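Local coordinates for protein CghA (Chaetomium globosum, PDB 6KBC) that is a two-domain, beta-rich protein of the calycin clan that holds WK1 in a pocket lined by residues of its strands, at residues W49-M54 with V64-D69; A60-S65 with A79-A84. All blocks are in the same frame, centred on the assembly; numbering follows the deposited sequence.

Contact 1: W49-M54 with V64-D69; sequences WLFDAM and VSFFRD. With WK1 ((2S)-3-[(2S,4E)-4-[[(1R,2S,4aR,6S,8R,8aS)-2-[(E)-but-2-en-2-yl]-6,8-dimethyl-1,2,4a,5,6,7,8,8a-octahydronaphthalen-1-yl]-oxidanyl-methylidene]-3,5-bis(oxidanylidene)pyrrolidin-2-yl]-2-methyl-2-oxidanyl-propanoic acid), chain B.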
loop_
_atom_site.group_PDB
_atom_site.type_symbol
_atom_site.label_atom_id
_atom_site.label_comp_id
_atom_site.label_asym_id
_atom_site.label_seq_id
_atom_site.Cartn_x
_atom_site.Cartn_y
_atom_site.Cartn_z
ATOM N N TRP A 49 0.359 1.046 -8.646
ATOM C CA TRP A 49 -0.151 2.336 -8.208
ATOM C C TRP A 49 -1.296 2.049 -7.251
ATOM O O TRP A 49 -2.306 1.463 -7.655
ATOM C CB TRP A 49 -0.645 3.180 -9.391
ATOM C CG TRP A 49 0.428 3.553 -10.380
ATOM C CD1 TRP A 49 1.064 4.761 -10.486
ATOM C CD2 TRP A 49 0.985 2.715 -11.392
ATOM N NE1 TRP A 49 1.973 4.724 -11.512
ATOM C CE2 TRP A 49 1.949 3.478 -12.081
ATOM C CE3 TRP A 49 0.767 1.392 -11.784
ATOM C CZ2 TRP A 49 2.692 2.960 -13.139
ATOM C CZ3 TRP A 49 1.505 0.881 -12.837
ATOM C CH2 TRP A 49 2.457 1.661 -13.496
ATOM N N LEU A 50 -1.136 2.435 -5.991
ATOM C CA LEU A 50 -2.119 2.120 -4.960
ATOM C C LEU A 50 -2.824 3.386 -4.500
ATOM O O LEU A 50 -2.178 4.406 -4.240
ATOM C CB LEU A 50 -1.458 1.437 -3.749
ATOM C CG LEU A 50 -2.321 1.099 -2.518
ATOM C CD1 LEU A 50 -1.755 -0.153 -1.825
ATOM C CD2 LEU A 50 -2.409 2.271 -1.515
ATOM N N PHE A 51 -4.145 3.301 -4.351
ATOM C CA PHE A 51 -4.956 4.406 -3.848
ATOM C C PHE A 51 -5.910 3.838 -2.814
ATOM O O PHE A 51 -6.553 2.820 -3.064
ATOM C CB PHE A 51 -5.775 5.097 -4.956
ATOM C CG PHE A 51 -4.951 5.614 -6.109
ATOM C CD1 PHE A 51 -4.544 4.763 -7.123
ATOM C CD2 PHE A 51 -4.618 6.959 -6.188
ATOM C CE1 PHE A 51 -3.789 5.250 -8.196
ATOM C CE2 PHE A 51 -3.871 7.453 -7.255
ATOM C CZ PHE A 51 -3.457 6.593 -8.257
ATOM N N ASP A 52 -6.039 4.497 -1.668
ATOM C CA ASP A 52 -6.953 3.952 -0.679
ATOM C C ASP A 52 -7.666 5.069 0.064
ATOM O O ASP A 52 -7.368 6.257 -0.095
ATOM C CB ASP A 52 -6.248 3.013 0.319
ATOM C CG ASP A 52 -5.104 3.681 1.054
ATOM O OD1 ASP A 52 -5.128 4.929 1.196
ATOM O OD2 ASP A 52 -4.182 2.955 1.508
ATOM N N ALA A 53 -8.611 4.658 0.899
ATOM C CA ALA A 53 -9.395 5.598 1.675
ATOM C C ALA A 53 -10.028 4.817 2.809
ATOM O O ALA A 53 -10.453 3.680 2.614
ATOM C CB ALA A 53 -10.481 6.244 0.815
ATOM N N MET A 54 -10.092 5.410 3.991
ATOM C CA MET A 54 -10.932 4.790 4.996
ATOM C C MET A 54 -11.563 5.862 5.846
ATOM O O MET A 54 -11.009 6.949 5.994
ATOM C CB MET A 54 -10.153 3.839 5.881
ATOM C CG MET A 54 -9.120 4.527 6.724
ATOM S SD MET A 54 -8.358 3.204 7.667
ATOM C CE MET A 54 -9.680 2.760 8.770
ATOM N N VAL A 64 -7.485 0.123 -3.798
ATOM C CA VAL A 64 -7.317 -0.409 -5.138
ATOM C C VAL A 64 -5.836 -0.347 -5.462
ATOM O O VAL A 64 -5.163 0.646 -5.158
ATOM C CB VAL A 64 -8.163 0.379 -6.169
ATOM C CG1 VAL A 64 -7.835 1.870 -6.113
ATOM C CG2 VAL A 64 -7.963 -0.171 -7.560
ATOM N N SER A 65 -5.318 -1.420 -6.037
ATOM C CA SER A 65 -3.973 -1.420 -6.583
ATOM C C SER A 65 -4.105 -1.630 -8.080
ATOM O O SER A 65 -4.710 -2.615 -8.515
ATOM C CB SER A 65 -3.095 -2.509 -5.943
ATOM O OG SER A 65 -2.771 -2.154 -4.609
ATOM N N PHE A 66 -3.589 -0.681 -8.854
ATOM C CA PHE A 66 -3.471 -0.839 -10.294
ATOM C C PHE A 66 -2.150 -1.543 -10.581
ATOM O O PHE A 66 -1.078 -1.013 -10.262
ATOM C CB PHE A 66 -3.528 0.511 -10.999
ATOM C CG PHE A 66 -4.855 1.215 -10.862
ATOM C CD1 PHE A 66 -5.134 1.981 -9.741
ATOM C CD2 PHE A 66 -5.819 1.118 -11.861
ATOM C CE1 PHE A 66 -6.359 2.652 -9.615
ATOM C CE2 PHE A 66 -7.041 1.784 -11.741
ATOM C CZ PHE A 66 -7.308 2.546 -10.616
ATOM N N PHE A 67 -2.233 -2.726 -11.182
ATOM C CA PHE A 67 -1.085 -3.593 -11.394
ATOM C C PHE A 67 -0.727 -3.688 -12.872
ATOM O O PHE A 67 -1.606 -3.822 -13.729
ATOM C CB PHE A 67 -1.360 -5.012 -10.888
ATOM C CG PHE A 67 -1.335 -5.161 -9.395
ATOM C CD1 PHE A 67 -0.233 -4.760 -8.657
ATOM C CD2 PHE A 67 -2.398 -5.761 -8.733
ATOM C CE1 PHE A 67 -0.200 -4.933 -7.272
ATOM C CE2 PHE A 67 -2.371 -5.938 -7.355
ATOM C CZ PHE A 67 -1.270 -5.524 -6.626
ATOM N N ARG A 68 0.572 -3.626 -13.152
ATOM C CA ARG A 68 1.174 -4.230 -14.336
ATOM C C ARG A 68 2.142 -5.289 -13.820
ATOM O O ARG A 68 3.198 -4.951 -13.275
ATOM C CB ARG A 68 1.898 -3.191 -15.191
ATOM C CG ARG A 68 1.001 -2.183 -15.893
ATOM C CD ARG A 68 1.874 -1.114 -16.489
ATOM N NE ARG A 68 1.162 -0.233 -17.408
ATOM C CZ ARG A 68 1.774 0.619 -18.220
ATOM N NH1 ARG A 68 3.100 0.686 -18.219
ATOM N NH2 ARG A 68 1.074 1.403 -19.033
ATOM N N ASP A 69 1.776 -6.559 -13.963
ATOM C CA ASP A 69 2.559 -7.675 -13.430
ATOM C C ASP A 69 3.009 -8.553 -14.597
ATOM O O ASP A 69 2.214 -9.323 -15.151
ATOM C CB ASP A 69 1.746 -8.468 -12.407
ATOM C CG ASP A 69 2.585 -9.496 -11.643
ATOM O OD1 ASP A 69 3.711 -9.812 -12.080
ATOM O OD2 ASP A 69 2.112 -9.996 -10.597
HETATM O O WK1 B . -6.179 -9.723 -4.612
HETATM C C17 WK1 B . -6.212 -8.752 -3.901
HETATM O O1 WK1 B . -7.176 -8.044 -3.828
HETATM C C19 WK1 B . -5.047 -8.401 -3.069
HETATM O O2 WK1 B . -4.044 -9.357 -3.123
HETATM C C18 WK1 B . -5.475 -8.343 -1.636
HETATM C C20 WK1 B . -4.565 -7.108 -3.666
HETATM C C22 WK1 B . -3.653 -6.404 -2.746
HETATM N N WK1 B . -3.238 -5.057 -3.091
HETATM C C21 WK1 B . -1.928 -4.935 -2.910
HETATM O O5 WK1 B . -1.291 -3.808 -3.124
HETATM C C23 WK1 B . -2.395 -7.041 -2.427
HETATM O O4 WK1 B . -2.241 -8.298 -2.063
HETATM C C24 WK1 B . -1.267 -6.177 -2.481
HETATM C C16 WK1 B . 0.121 -6.510 -2.179
HETATM O O3 WK1 B . 0.375 -7.706 -1.809
HETATM C C9 WK1 B . 1.156 -5.465 -2.168
HETATM C C8 WK1 B . 0.969 -4.905 -0.730
HETATM C C12 WK1 B . -0.431 -4.752 -0.174
HETATM C C13 WK1 B . -1.096 -3.619 -0.223
HETATM C C90 WK1 B . -2.476 -3.502 0.327
HETATM C C14 WK1 B . -1.108 -5.915 0.458
HETATM C C7 WK1 B . 1.709 -5.721 0.287
HETATM C C6 WK1 B . 2.979 -5.959 0.101
HETATM C C3 WK1 B . 3.536 -5.648 -1.252
HETATM C C4 WK1 B . 2.579 -5.963 -2.382
HETATM C C5 WK1 B . 3.151 -5.329 -3.635
HETATM C C11 WK1 B . 2.363 -5.754 -4.833
HETATM C C2 WK1 B . 4.930 -6.147 -1.533
HETATM C C1 WK1 B . 5.439 -5.277 -2.639
HETATM C C10 WK1 B . 6.890 -5.436 -2.953
HETATM C C WK1 B . 4.628 -5.589 -3.859
#
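Trp49 and Phe51 pair with Phe66 and Val64 across an antiparallel beta hairpin of the calycin-type N-terminal domain, the strand axes 4.6 Å apart and 170° from one another. Each of these two hydrogen-bonded pairs carries two N-H...O=C bonds, among them Phe66 N to Trp49 O at 2.8 Å. Leu50 and Ser65 form the non-hydrogen-bonded pair between them.

Trp49, Phe51, Val64 and Phe66 share one face of the hairpin. The rings of Phe51 and Phe66 stand nearly perpendicular, planes at 87°, and meet rim to rim with CD1 of Phe51 3.7 Å from CE1 of Phe66. Phe135 joins two of these rings, stacking on Trp49 and meeting Phe66 edge-to-face. The carbonyl O of Phe66 lies in the plane of the Trp49 indole, 3.4 Å from its CE3, while Trp49 NE1 is taken up by the carbonyl of Leu33.

The other face, with Leu50, Ser65 and Phe67, looks onto WK1. Leu50 CG, turned anti to the backbone N (chi1 176°), brings CD1 toward the ligand, 3.6 Å from Ser65 OG and 3.9 Å from C13 of WK1. Ser65 OG itself donates a 2.7 Å hydrogen bond to O5 of the ligand.

Contact 2: A60-S65 with A79-A84; sequences AAFTVS and AAINAA. With WK1 ((2S)-3-[(2S,4E)-4-[[(1R,2S,4aR,6S,8R,8aS)-2-[(E)-but-2-en-2-yl]-6,8-dimethyl-1,2,4a,5,6,7,8,8a-octahydronaphthalen-1-yl]-oxidanyl-methylidene]-3,5-bis(oxidanylidene)pyrrolidin-2-yl]-2-methyl-2-oxidanyl-propanoic acid), chain B.
Phe62 and Ile81 slant across one another on the face of the 60-65 and 79-84 strands that carries Val64 and Ala83, where CE1 of Phe62 comes within 3.4 Å of the CG2 methyl of Ile81. With chi1 at 179°, Phe62 swings its ring away from its own backbone N and across to the neighbouring strand; there CD1 also reaches CB of Ala83. Leu196 and Phe198 of strand 181-200 pack against the ring as well. Ile81 serves two neighbours with two branches: CG2 touches the phenyl rim atoms CE1 and CZ, while CG1 runs alongside Val64, 3.7 Å from its CG2. That same Val64 methyl also touches CB of Ala79.

On the opposite face Thr63 and Asn82 lie side by side and point the same way, with CG2 of Thr63 3.8 Å from CB of Asn82. The amide of Asn82 is held at both ends. ND2 donates to O1 of the carboxyl group of WK1, at 2.9 Å and a fairly straight 160°, whereas OD1 is bonded to Ser92 OG on strand 90-96; the two bonds together should fix the amide's rotation. Close by, the methyl of Ala80 rests 3.7 Å from C20 of the ligand.

Six backbone hydrogen bonds support these side chains, two in each of the pairs Ala61-Ala84, Thr63-Asn82 and Ser65-Ala80. The result is a regular antiparallel beta hairpin, apolar on one face and contributing to the WK1 pocket with the other, as in other calycins, whose antiparallel beta-strands line a ligand pocket.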
loop_
_atom_site.group_PDB
_atom_site.type_symbol
_atom_site.label_atom_id
_atom_site.label_comp_id
_atom_site.label_asym_id
_atom_site.label_seq_id
_atom_site.Cartn_x
_atom_site.Cartn_y
_atom_site.Cartn_z
ATOM N N ALA A 60 -15.574 2.209 7.313
ATOM C CA ALA A 60 -15.469 1.805 5.924
ATOM C C ALA A 60 -14.012 1.914 5.515
ATOM O O ALA A 60 -13.247 2.694 6.086
ATOM C CB ALA A 60 -16.350 2.659 5.003
ATOM N N ALA A 61 -13.637 1.108 4.535
ATOM C CA ALA A 61 -12.272 1.115 4.047
ATOM C C ALA A 61 -12.307 0.687 2.595
ATOM O O ALA A 61 -13.157 -0.107 2.184
ATOM C CB ALA A 61 -11.363 0.174 4.867
ATOM N N PHE A 62 -11.362 1.201 1.826
ATOM C CA PHE A 62 -11.342 0.923 0.403
ATOM C C PHE A 62 -9.902 0.989 -0.064
ATOM O O PHE A 62 -9.157 1.876 0.342
ATOM C CB PHE A 62 -12.190 1.942 -0.389
ATOM C CG PHE A 62 -12.171 1.702 -1.873
ATOM C CD1 PHE A 62 -13.087 0.849 -2.453
ATOM C CD2 PHE A 62 -11.221 2.312 -2.678
ATOM C CE1 PHE A 62 -13.056 0.594 -3.812
ATOM C CE2 PHE A 62 -11.189 2.076 -4.048
ATOM C CZ PHE A 62 -12.104 1.211 -4.613
ATOM N N THR A 63 -9.523 0.067 -0.932
ATOM C CA THR A 63 -8.192 0.142 -1.503
ATOM C C THR A 63 -8.242 -0.471 -2.890
ATOM O O THR A 63 -8.977 -1.430 -3.136
ATOM C CB THR A 63 -7.143 -0.555 -0.620
ATOM O OG1 THR A 63 -5.828 -0.262 -1.115
ATOM C CG2 THR A 63 -7.356 -2.073 -0.581
ATOM N N VAL A 64 -7.485 0.123 -3.798
ATOM C CA VAL A 64 -7.317 -0.409 -5.138
ATOM C C VAL A 64 -5.836 -0.347 -5.462
ATOM O O VAL A 64 -5.163 0.646 -5.158
ATOM C CB VAL A 64 -8.163 0.379 -6.169
ATOM C CG1 VAL A 64 -7.835 1.870 -6.113
ATOM C CG2 VAL A 64 -7.963 -0.171 -7.560
ATOM N N SER A 65 -5.318 -1.420 -6.037
ATOM C CA SER A 65 -3.973 -1.420 -6.583
ATOM C C SER A 65 -4.105 -1.630 -8.080
ATOM O O SER A 65 -4.710 -2.615 -8.515
ATOM C CB SER A 65 -3.095 -2.509 -5.943
ATOM O OG SER A 65 -2.771 -2.154 -4.609
ATOM N N ALA A 79 -6.733 -4.180 -11.838
ATOM C CA ALA A 79 -7.019 -3.275 -10.733
ATOM C C ALA A 79 -7.597 -4.161 -9.647
ATOM O O ALA A 79 -8.707 -4.682 -9.795
ATOM C CB ALA A 79 -7.988 -2.161 -11.125
ATOM N N ALA A 80 -6.825 -4.377 -8.585
ATOM C CA ALA A 80 -7.261 -5.235 -7.492
ATOM C C ALA A 80 -7.955 -4.359 -6.462
ATOM O O ALA A 80 -7.341 -3.434 -5.923
ATOM C CB ALA A 80 -6.087 -5.982 -6.860
ATOM N N ILE A 81 -9.221 -4.662 -6.179
ATOM C CA ILE A 81 -10.070 -3.791 -5.378
ATOM C C ILE A 81 -10.542 -4.527 -4.138
ATOM O O ILE A 81 -10.985 -5.678 -4.216
ATOM C CB ILE A 81 -11.287 -3.285 -6.178
ATOM C CG1 ILE A 81 -10.830 -2.543 -7.430
ATOM C CG2 ILE A 81 -12.134 -2.370 -5.302
ATOM C CD1 ILE A 81 -11.887 -2.523 -8.536
ATOM N N ASN A 82 -10.490 -3.843 -3.000
ATOM C CA ASN A 82 -11.044 -4.380 -1.767
ATOM C C ASN A 82 -11.834 -3.290 -1.065
ATOM O O ASN A 82 -11.387 -2.144 -0.991
ATOM C CB ASN A 82 -9.946 -4.904 -0.843
ATOM C CG ASN A 82 -9.280 -6.138 -1.397
ATOM O OD1 ASN A 82 -9.787 -7.240 -1.229
ATOM N ND2 ASN A 82 -8.159 -5.957 -2.097
ATOM N N ALA A 83 -12.982 -3.665 -0.510
ATOM C CA ALA A 83 -13.849 -2.711 0.161
ATOM C C ALA A 83 -14.454 -3.376 1.384
ATOM O O ALA A 83 -14.758 -4.574 1.355
ATOM C CB ALA A 83 -14.964 -2.214 -0.780
ATOM N N ALA A 84 -14.616 -2.602 2.456
ATOM C CA ALA A 84 -15.161 -3.111 3.706
ATOM C C ALA A 84 -16.144 -2.102 4.277
ATOM O O ALA A 84 -15.928 -0.892 4.176
ATOM C CB ALA A 84 -14.054 -3.395 4.733
HETATM O O WK1 B . -6.179 -9.723 -4.612
HETATM C C17 WK1 B . -6.212 -8.752 -3.901
HETATM O O1 WK1 B . -7.176 -8.044 -3.828
HETATM C C19 WK1 B . -5.047 -8.401 -3.069
HETATM O O2 WK1 B . -4.044 -9.357 -3.123
HETATM C C18 WK1 B . -5.475 -8.343 -1.636
HETATM C C20 WK1 B . -4.565 -7.108 -3.666
HETATM C C22 WK1 B . -3.653 -6.404 -2.746
HETATM N N WK1 B . -3.238 -5.057 -3.091
HETATM C C21 WK1 B . -1.928 -4.935 -2.910
HETATM O O5 WK1 B . -1.291 -3.808 -3.124
HETATM C C23 WK1 B . -2.395 -7.041 -2.427
HETATM O O4 WK1 B . -2.241 -8.298 -2.063
HETATM C C24 WK1 B . -1.267 -6.177 -2.481
HETATM C C16 WK1 B . 0.121 -6.510 -2.179
HETATM O O3 WK1 B . 0.375 -7.706 -1.809
HETATM C C9 WK1 B . 1.156 -5.465 -2.168
HETATM C C8 WK1 B . 0.969 -4.905 -0.730
HETATM C C12 WK1 B . -0.431 -4.752 -0.174
HETATM C C13 WK1 B . -1.096 -3.619 -0.223
HETATM C C90 WK1 B . -2.476 -3.502 0.327
HETATM C C14 WK1 B . -1.108 -5.915 0.458
HETATM C C7 WK1 B . 1.709 -5.721 0.287
HETATM C C6 WK1 B . 2.979 -5.959 0.101
HETATM C C3 WK1 B . 3.536 -5.648 -1.252
HETATM C C4 WK1 B . 2.579 -5.963 -2.382
HETATM C C5 WK1 B . 3.151 -5.329 -3.635
HETATM C C11 WK1 B . 2.363 -5.754 -4.833
HETATM C C2 WK1 B . 4.930 -6.147 -1.533
HETATM C C1 WK1 B . 5.439 -5.277 -2.639
HETATM C C10 WK1 B . 6.890 -5.436 -2.953
HETATM C C WK1 B . 4.628 -5.589 -3.859
#

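In the fold
Contacts 1 and 2 are successive hairpins that share strand 60-69, their centres about 8 Å apart. Val64 and Ser65 belong to both, making 60-69 the middle strand between 46-54 and 77-85. Beyond the four bonds of contact 1, the first hairpin continues where Ala53 O lies 2.8 Å from Phe62 N, a probable hydrogen bond, and CB of Asp52 packs 3.6 Å from Thr63 OG1. WK1 spans the two: contact 1 meets O5 on the pyrrolidine ring, the methyl C11 and C13 of the butenyl group, contact 2 its carboxyl group, with Ser65 common to both. Lys352, His94 and Asn364 add further hydrogen bonds to the ligand, Lys352 and Asn364 coming from the C-terminal domain.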